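PDB 2XMZ: hydrolase, alpha/beta hydrolase FOLD family, which probably catalyses the 2-succinyl-6-hydroxy-2,4-cyclohexadiene-1-carboxylate synthase step of menaquinone biosynthesis, a lyase reaction carried out on a hydrolase scaffold. Local coordinates for residues 37-42 with 257-262; 64-69 with 97-102; 134-139 with 146-151. All coordinates share one frame; numbering follows the deposited sequence. Where two conformers were deposited one is given.

Interaction 1. Residues 37-42 with 257-262; sequences EKFTDN and TMILGF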
# COMPACT_ATOMS: atom_id res chain seq x y z
N GLU A 37 15.27 6.92 5.91
CA GLU A 37 16.68 6.90 6.34
C GLU A 37 17.13 5.53 6.82
O GLU A 37 18.30 5.18 6.67
CB GLU A 37 16.94 7.96 7.40
CG GLU A 37 16.99 9.35 6.82
CD GLU A 37 17.73 10.32 7.71
OE1 GLU A 37 18.92 10.09 8.00
OE2 GLU A 37 17.11 11.33 8.12
N LYS A 38 16.22 4.75 7.38
CA LYS A 38 16.56 3.39 7.82
C LYS A 38 16.92 2.51 6.61
O LYS A 38 17.68 1.57 6.74
CB LYS A 38 15.42 2.75 8.64
CG LYS A 38 14.79 3.68 9.69
CD LYS A 38 15.64 3.80 10.95
CE LYS A 38 15.21 5.01 11.77
NZ LYS A 38 13.73 5.23 11.70
N PHE A 39 16.38 2.84 5.43
CA PHE A 39 16.68 2.05 4.23
C PHE A 39 17.76 2.63 3.32
O PHE A 39 18.54 1.87 2.74
CB PHE A 39 15.39 1.69 3.48
CG PHE A 39 14.42 0.90 4.33
CD1 PHE A 39 14.61 -0.45 4.57
CD2 PHE A 39 13.35 1.54 4.94
CE1 PHE A 39 13.75 -1.16 5.39
CE2 PHE A 39 12.46 0.83 5.75
CZ PHE A 39 12.67 -0.53 5.99
N THR A 40 17.85 3.96 3.22
CA THR A 40 18.85 4.59 2.35
C THR A 40 20.31 4.29 2.75
O THR A 40 21.23 4.45 1.95
CB THR A 40 18.62 6.11 2.20
OG1 THR A 40 18.60 6.72 3.49
CG2 THR A 40 17.29 6.38 1.47
N ASP A 41 20.51 3.84 3.99
CA ASP A 41 21.80 3.33 4.43
C ASP A 41 22.38 2.31 3.44
O ASP A 41 23.58 2.30 3.19
CB ASP A 41 21.67 2.68 5.82
CG ASP A 41 21.68 3.69 6.97
OD1 ASP A 41 21.81 4.92 6.74
OD2 ASP A 41 21.55 3.21 8.12
N ASN A 42 21.51 1.47 2.89
CA ASN A 42 21.92 0.36 2.01
C ASN A 42 21.10 0.22 0.73
O ASN A 42 21.42 -0.60 -0.13
CB ASN A 42 21.84 -0.97 2.78
CG ASN A 42 22.83 -1.05 3.94
OD1 ASN A 42 22.43 -1.07 5.11
ND2 ASN A 42 24.12 -1.11 3.63
N THR A 257 12.98 -3.63 10.87
CA THR A 257 13.81 -4.82 11.07
C THR A 257 13.37 -5.96 10.16
O THR A 257 14.22 -6.60 9.53
CB THR A 257 13.75 -5.27 12.53
OG1 THR A 257 14.17 -4.20 13.38
CG2 THR A 257 14.65 -6.50 12.77
N MET A 258 12.06 -6.20 10.08
CA MET A 258 11.52 -7.24 9.20
C MET A 258 11.86 -7.00 7.74
O MET A 258 12.22 -7.93 7.02
CB MET A 258 10.01 -7.43 9.37
CG MET A 258 9.52 -8.04 10.69
SD MET A 258 10.22 -9.65 11.17
CE MET A 258 11.70 -9.15 12.08
N ILE A 259 11.79 -5.75 7.30
CA ILE A 259 12.04 -5.43 5.89
C ILE A 259 13.52 -5.62 5.56
O ILE A 259 13.87 -6.29 4.59
CB ILE A 259 11.63 -3.99 5.54
CG1 ILE A 259 10.18 -3.70 5.97
CG2 ILE A 259 11.82 -3.71 4.04
CD1 ILE A 259 9.13 -4.43 5.19
N LEU A 260 14.37 -5.02 6.39
CA LEU A 260 15.82 -5.08 6.22
C LEU A 260 16.32 -6.53 6.20
O LEU A 260 17.16 -6.87 5.38
CB LEU A 260 16.53 -4.28 7.31
CG LEU A 260 16.42 -2.75 7.26
CD1 LEU A 260 16.91 -2.15 8.60
CD2 LEU A 260 17.22 -2.16 6.11
N GLY A 261 15.76 -7.37 7.07
CA GLY A 261 16.15 -8.77 7.18
C GLY A 261 15.74 -9.58 5.96
O GLY A 261 16.50 -10.44 5.49
N PHE A 262 14.54 -9.31 5.45
CA PHE A 262 14.05 -9.90 4.20
C PHE A 262 14.96 -9.45 3.06
O PHE A 262 15.55 -10.29 2.37
CB PHE A 262 12.60 -9.46 3.93
CG PHE A 262 12.07 -9.83 2.54
CD1 PHE A 262 11.75 -11.15 2.22
CD2 PHE A 262 11.88 -8.84 1.58
CE1 PHE A 262 11.23 -11.48 0.94
CE2 PHE A 262 11.37 -9.15 0.29
CZ PHE A 262 11.03 -10.47 -0.02
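Phe39 reaches from the short helix 36-40 to the long helix 252-266 and sets one flank of its ring against two consecutive side chains, Ile259 and Leu260. Its first torsion, chi1 -58°, lays CG beside the backbone N and anti to the carbonyl carbon, which carries the ring across to the other helix. The tight part lies at the CD1, CE1 and CZ atoms. Phe39 CE1 stands 3.5 Å from Ile259 CG2 and equally near Ile259 CB, while Phe39 CD1 meets Leu260 CD2 at 3.5 Å. Both branched chains come to the ring obliquely. Beyond Phe39, Ile259 packs on Ile112, Leu211 and Leu213 of the central sheet, so the ring joins a layer of hydrocarbon already laid over the strands.

Against the buried Phe39 and Ile259, Lys38 lies on the exposed, looser side. Leu260 CD2 is 3.8 Å from Lys38 O, but the nearest side-chain approach of Lys38 to residues 257-262 is 5.1 Å, from Lys38 CB to Leu260 CD1. In the conformer given, NZ hydrogen-bonds to Asn34 O and makes a long, weak ion pair with Asp256, one turn before Leu260; a second conformer makes this polar end less certain. With carbon meeting carbon throughout, the Phe39-Ile259-Leu260 cluster itself probably rests on shape and exclusion of water rather than on directed polar bonds.

Interaction 2. Residues 64-69 with 97-102; sequences WNFDYI and ALYYAI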
# COMPACT_ATOMS: atom_id res chain seq x y z
N TRP A 64 -8.98 6.05 -13.04
CA TRP A 64 -7.84 5.58 -12.30
C TRP A 64 -7.97 4.10 -11.97
O TRP A 64 -7.85 3.72 -10.83
CB TRP A 64 -7.67 6.39 -11.02
CG TRP A 64 -7.51 7.88 -11.25
CD1 TRP A 64 -7.17 8.52 -12.42
CD2 TRP A 64 -7.66 8.88 -10.27
NE1 TRP A 64 -7.12 9.88 -12.21
CE2 TRP A 64 -7.41 10.12 -10.89
CE3 TRP A 64 -8.01 8.86 -8.91
CZ2 TRP A 64 -7.49 11.33 -10.21
CZ3 TRP A 64 -8.08 10.06 -8.23
CH2 TRP A 64 -7.82 11.27 -8.87
N ASN A 65 -8.21 3.27 -12.98
CA ASN A 65 -8.33 1.83 -12.75
C ASN A 65 -6.95 1.17 -12.61
O ASN A 65 -5.92 1.85 -12.68
CB ASN A 65 -9.22 1.19 -13.83
CG ASN A 65 -8.72 1.48 -15.25
OD1 ASN A 65 -7.52 1.69 -15.48
ND2 ASN A 65 -9.64 1.49 -16.21
N PHE A 66 -6.90 -0.13 -12.38
CA PHE A 66 -5.62 -0.79 -12.21
C PHE A 66 -4.67 -0.74 -13.41
O PHE A 66 -3.46 -0.71 -13.23
CB PHE A 66 -5.80 -2.20 -11.63
CG PHE A 66 -6.04 -2.19 -10.15
CD1 PHE A 66 -4.97 -2.29 -9.27
CD2 PHE A 66 -7.34 -1.99 -9.64
CE1 PHE A 66 -5.18 -2.23 -7.87
CE2 PHE A 66 -7.56 -1.90 -8.27
CZ PHE A 66 -6.49 -2.05 -7.38
N ASP A 67 -5.22 -0.71 -14.62
CA ASP A 67 -4.37 -0.67 -15.79
C ASP A 67 -3.73 0.70 -15.94
O ASP A 67 -2.56 0.81 -16.29
CB ASP A 67 -5.13 -1.00 -17.08
CG ASP A 67 -4.22 -0.98 -18.31
OD1 ASP A 67 -4.39 -0.13 -19.19
OD2 ASP A 67 -3.30 -1.82 -18.38
N TYR A 68 -4.50 1.74 -15.64
CA TYR A 68 -3.97 3.11 -15.51
C TYR A 68 -2.84 3.19 -14.49
O TYR A 68 -1.78 3.75 -14.77
CB TYR A 68 -5.08 4.10 -15.14
CG TYR A 68 -4.57 5.52 -14.97
CD1 TYR A 68 -4.51 6.40 -16.08
CD2 TYR A 68 -4.16 5.99 -13.72
CE1 TYR A 68 -4.02 7.71 -15.94
CE2 TYR A 68 -3.69 7.30 -13.56
CZ TYR A 68 -3.62 8.15 -14.67
OH TYR A 68 -3.15 9.42 -14.50
N ILE A 69 -3.07 2.66 -13.30
CA ILE A 69 -2.05 2.67 -12.25
C ILE A 69 -0.82 1.85 -12.66
O ILE A 69 0.32 2.26 -12.41
CB ILE A 69 -2.60 2.17 -10.91
CG1 ILE A 69 -3.65 3.15 -10.39
CG2 ILE A 69 -1.47 2.01 -9.86
CD1 ILE A 69 -4.69 2.48 -9.55
N ALA A 97 0.31 -3.21 -5.50
CA ALA A 97 1.56 -3.96 -5.64
C ALA A 97 1.29 -5.38 -6.09
O ALA A 97 2.02 -5.94 -6.92
CB ALA A 97 2.39 -3.94 -4.34
N LEU A 98 0.22 -5.99 -5.59
CA LEU A 98 -0.14 -7.34 -6.06
C LEU A 98 -0.53 -7.31 -7.54
O LEU A 98 -0.07 -8.14 -8.33
CB LEU A 98 -1.32 -7.89 -5.24
CG LEU A 98 -0.92 -8.57 -3.92
CD1 LEU A 98 -2.16 -8.78 -3.05
CD2 LEU A 98 -0.27 -9.89 -4.18
N TYR A 99 -1.34 -6.32 -7.93
CA TYR A 99 -1.75 -6.19 -9.32
C TYR A 99 -0.53 -6.01 -10.19
O TYR A 99 -0.41 -6.62 -11.28
CB TYR A 99 -2.74 -5.03 -9.52
CG TYR A 99 -3.34 -5.02 -10.91
CD1 TYR A 99 -4.53 -5.68 -11.17
CD2 TYR A 99 -2.70 -4.37 -11.96
CE1 TYR A 99 -5.10 -5.69 -12.46
CE2 TYR A 99 -3.25 -4.38 -13.27
CZ TYR A 99 -4.45 -5.04 -13.49
OH TYR A 99 -5.01 -5.07 -14.75
N TYR A 100 0.41 -5.21 -9.70
CA TYR A 100 1.59 -4.93 -10.46
C TYR A 100 2.51 -6.14 -10.56
O TYR A 100 3.08 -6.37 -11.62
CB TYR A 100 2.37 -3.72 -9.93
CG TYR A 100 3.34 -3.24 -10.97
CD1 TYR A 100 2.94 -2.32 -11.95
CD2 TYR A 100 4.65 -3.74 -11.03
CE1 TYR A 100 3.84 -1.90 -12.93
CE2 TYR A 100 5.54 -3.32 -11.98
CZ TYR A 100 5.12 -2.40 -12.94
OH TYR A 100 6.01 -1.99 -13.90
N ALA A 101 2.65 -6.90 -9.48
CA ALA A 101 3.45 -8.13 -9.50
C ALA A 101 2.96 -9.10 -10.55
O ALA A 101 3.74 -9.86 -11.11
CB ALA A 101 3.48 -8.82 -8.11
N ILE A 102 1.64 -9.10 -10.77
CA ILE A 102 1.00 -10.03 -11.71
C ILE A 102 0.92 -9.48 -13.15
O ILE A 102 1.06 -10.23 -14.11
CB ILE A 102 -0.44 -10.35 -11.22
CG1 ILE A 102 -0.37 -11.14 -9.91
CG2 ILE A 102 -1.25 -11.12 -12.28
CD1 ILE A 102 -1.66 -11.11 -9.08
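The ring of Tyr99 carries Phe66 CB on one face, 3.5 Å from the ring centroid and only 4° off the normal, a nearly centred CH-pi contact. On the Phe66 side, the ring receives Tyr99 CB obliquely, with CD1 of Phe66 3.5 Å from that atom. The two rings meet obliquely, their planes at 41° and their centroids 5.1 Å apart. Tyr99 owes this placement to a CG anti to the backbone N (chi1 -171°), which sends the ring out from helix 92-103 over the first turn of helix 66-77. There the backbone carbonyl of Phe66 also comes near the ring, its O 3.7 Å from Tyr99 CE2.

That first turn is itself fastened by Asn65, the N-cap, whose OD1 accepts from Tyr68 N at 3.0 Å in a nearly straight bond. Phe66 also packs on Arg95, Val96 and Tyr191. Helix 66-77 leads into strand 84-90, and helix 92-103 leaves it through a GxSxG sequence consistent with the nucleophile elbow. The aromatic pair is this protein's way of packing two adjacent helices whose placement beside the central sheet is characteristic of the alpha/beta hydrolase fold.

Interaction 3. Residues 134-139 with 146-151; sequences DARAKV and ELFVND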
# COMPACT_ATOMS: atom_id res chain seq x y z
N ASP A 134 -18.79 3.24 -2.95
CA ASP A 134 -19.56 4.23 -3.70
C ASP A 134 -20.30 5.21 -2.76
O ASP A 134 -20.27 6.43 -2.97
CB ASP A 134 -20.51 3.55 -4.70
CG ASP A 134 -19.76 2.94 -5.91
OD1 ASP A 134 -18.50 3.00 -5.99
OD2 ASP A 134 -20.43 2.37 -6.79
N ALA A 135 -20.93 4.67 -1.71
CA ALA A 135 -21.57 5.50 -0.67
C ALA A 135 -20.54 6.43 -0.01
O ALA A 135 -20.78 7.63 0.15
CB ALA A 135 -22.24 4.63 0.36
N ARG A 136 -19.41 5.86 0.38
CA ARG A 136 -18.31 6.62 0.96
C ARG A 136 -17.84 7.74 0.03
O ARG A 136 -17.68 8.89 0.48
CB ARG A 136 -17.14 5.71 1.30
CG ARG A 136 -17.38 4.77 2.45
CD ARG A 136 -16.09 4.06 2.76
NE ARG A 136 -16.18 3.31 3.99
CZ ARG A 136 -15.78 2.05 4.15
NH1 ARG A 136 -15.20 1.38 3.16
NH2 ARG A 136 -15.92 1.48 5.33
N ALA A 137 -17.63 7.43 -1.25
CA ALA A 137 -17.31 8.46 -2.26
C ALA A 137 -18.36 9.58 -2.31
O ALA A 137 -18.01 10.76 -2.32
CB ALA A 137 -17.11 7.83 -3.64
N LYS A 138 -19.64 9.23 -2.31
CA LYS A 138 -20.70 10.24 -2.26
C LYS A 138 -20.59 11.12 -1.02
O LYS A 138 -20.69 12.34 -1.11
CB LYS A 138 -22.10 9.60 -2.36
CG LYS A 138 -22.52 9.13 -3.77
CD LYS A 138 -23.57 8.02 -3.66
CE LYS A 138 -24.67 8.13 -4.71
NZ LYS A 138 -24.34 7.30 -5.90
N VAL A 139 -20.34 10.51 0.14
CA VAL A 139 -20.15 11.24 1.40
C VAL A 139 -18.98 12.23 1.30
O VAL A 139 -19.04 13.34 1.82
CB VAL A 139 -19.90 10.28 2.60
CG1 VAL A 139 -19.59 11.07 3.87
CG2 VAL A 139 -21.12 9.37 2.83
N GLU A 146 -13.07 16.55 6.47
CA GLU A 146 -13.03 16.50 7.92
C GLU A 146 -14.05 15.50 8.50
O GLU A 146 -13.69 14.66 9.32
CB GLU A 146 -13.19 17.90 8.54
CG GLU A 146 -12.93 17.92 10.06
CD GLU A 146 -12.84 19.33 10.62
OE1 GLU A 146 -12.53 20.27 9.85
OE2 GLU A 146 -13.08 19.51 11.83
N LEU A 147 -15.30 15.59 8.05
CA LEU A 147 -16.36 14.73 8.57
C LEU A 147 -16.08 13.26 8.20
O LEU A 147 -16.28 12.35 9.01
CB LEU A 147 -17.74 15.21 8.10
CG LEU A 147 -18.19 16.60 8.60
CD1 LEU A 147 -19.40 17.12 7.82
CD2 LEU A 147 -18.47 16.68 10.12
N PHE A 148 -15.59 13.04 6.99
CA PHE A 148 -15.21 11.69 6.57
C PHE A 148 -14.13 11.09 7.46
O PHE A 148 -14.26 9.95 7.91
CB PHE A 148 -14.77 11.67 5.10
CG PHE A 148 -14.50 10.30 4.59
CD1 PHE A 148 -15.54 9.50 4.11
CD2 PHE A 148 -13.20 9.78 4.63
CE1 PHE A 148 -15.29 8.22 3.66
CE2 PHE A 148 -12.95 8.49 4.17
CZ PHE A 148 -14.00 7.71 3.68
N VAL A 149 -13.07 11.86 7.71
CA VAL A 149 -11.94 11.43 8.55
C VAL A 149 -12.42 11.15 9.99
O VAL A 149 -12.00 10.17 10.60
CB VAL A 149 -10.78 12.46 8.55
CG1 VAL A 149 -9.70 12.10 9.57
CG2 VAL A 149 -10.14 12.55 7.16
N ASN A 150 -13.31 12.00 10.51
CA ASN A 150 -13.88 11.76 11.83
C ASN A 150 -14.52 10.37 11.94
O ASN A 150 -14.26 9.63 12.90
CB ASN A 150 -14.85 12.88 12.21
CG ASN A 150 -14.15 14.20 12.48
OD1 ASN A 150 -12.92 14.24 12.66
ND2 ASN A 150 -14.91 15.28 12.51
N ASP A 151 -15.31 10.00 10.92
CA ASP A 151 -15.95 8.68 10.86
C ASP A 151 -14.92 7.57 10.57
O ASP A 151 -14.98 6.50 11.16
CB ASP A 151 -17.07 8.67 9.81
CG ASP A 151 -18.30 9.45 10.24
OD1 ASP A 151 -18.31 10.09 11.32
OD2 ASP A 151 -19.29 9.42 9.48
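Phe148 points its ring edge-on at helix 123-143, so that Arg136 and Val139, one helical turn apart, meet the rim of the ring near its plane. Phe148 CE1 is the closest ring atom, 3.9 Å from Arg136 CB and 4.0 Å from Arg136 O. Val139 comes in next to it more loosely, its CG1 4.4 Å from Phe148 CD1. The ring gets there because CG stands anti to the backbone N (chi1 -174°), projecting the phenyl group straight from helix 145-152 toward the gap between the two helices.

Arg136 takes part through the base of its side chain. From CG to NE the chain is extended and carries the guanidinium group away from the ring, and NH1 forms a salt bridge with Asp133 on its own helix. Phe148 also packs on Phe25 and Leu26, and its ring meets that of Trp152. The contact joins consecutive helices of the helical region between strands 110-114 and 210-215, where alpha/beta hydrolases commonly insert a cap, with Val139 on the exposed side. Since the aliphatic stem of Arg136 supplies the hydrocarbon while its charge is paired elsewhere, the contact probably depends on dispersion and burial rather than on any cation-pi attraction.

In the fold
All three interactions set an aromatic ring between two helices, but the partner and the depth change with position in the fold. Interaction 1 ties helices from near the two ends of the chain, and its isoleucine continues into packing on the central sheet. Interaction 2, closest of the three to the chain centre, pairs aromatic with aromatic near, but not touching, the probable nucleophile elbow. Interaction 3 lies farthest out, about 20 Å from that centre, and joins sequence neighbours near the surface, pairing a buried phenylalanine with partners more open to solvent. Interactions 1 and 3 sit on opposite sides of the chain centre, about 35 Å apart between centres, and no helix is common to any two of the three.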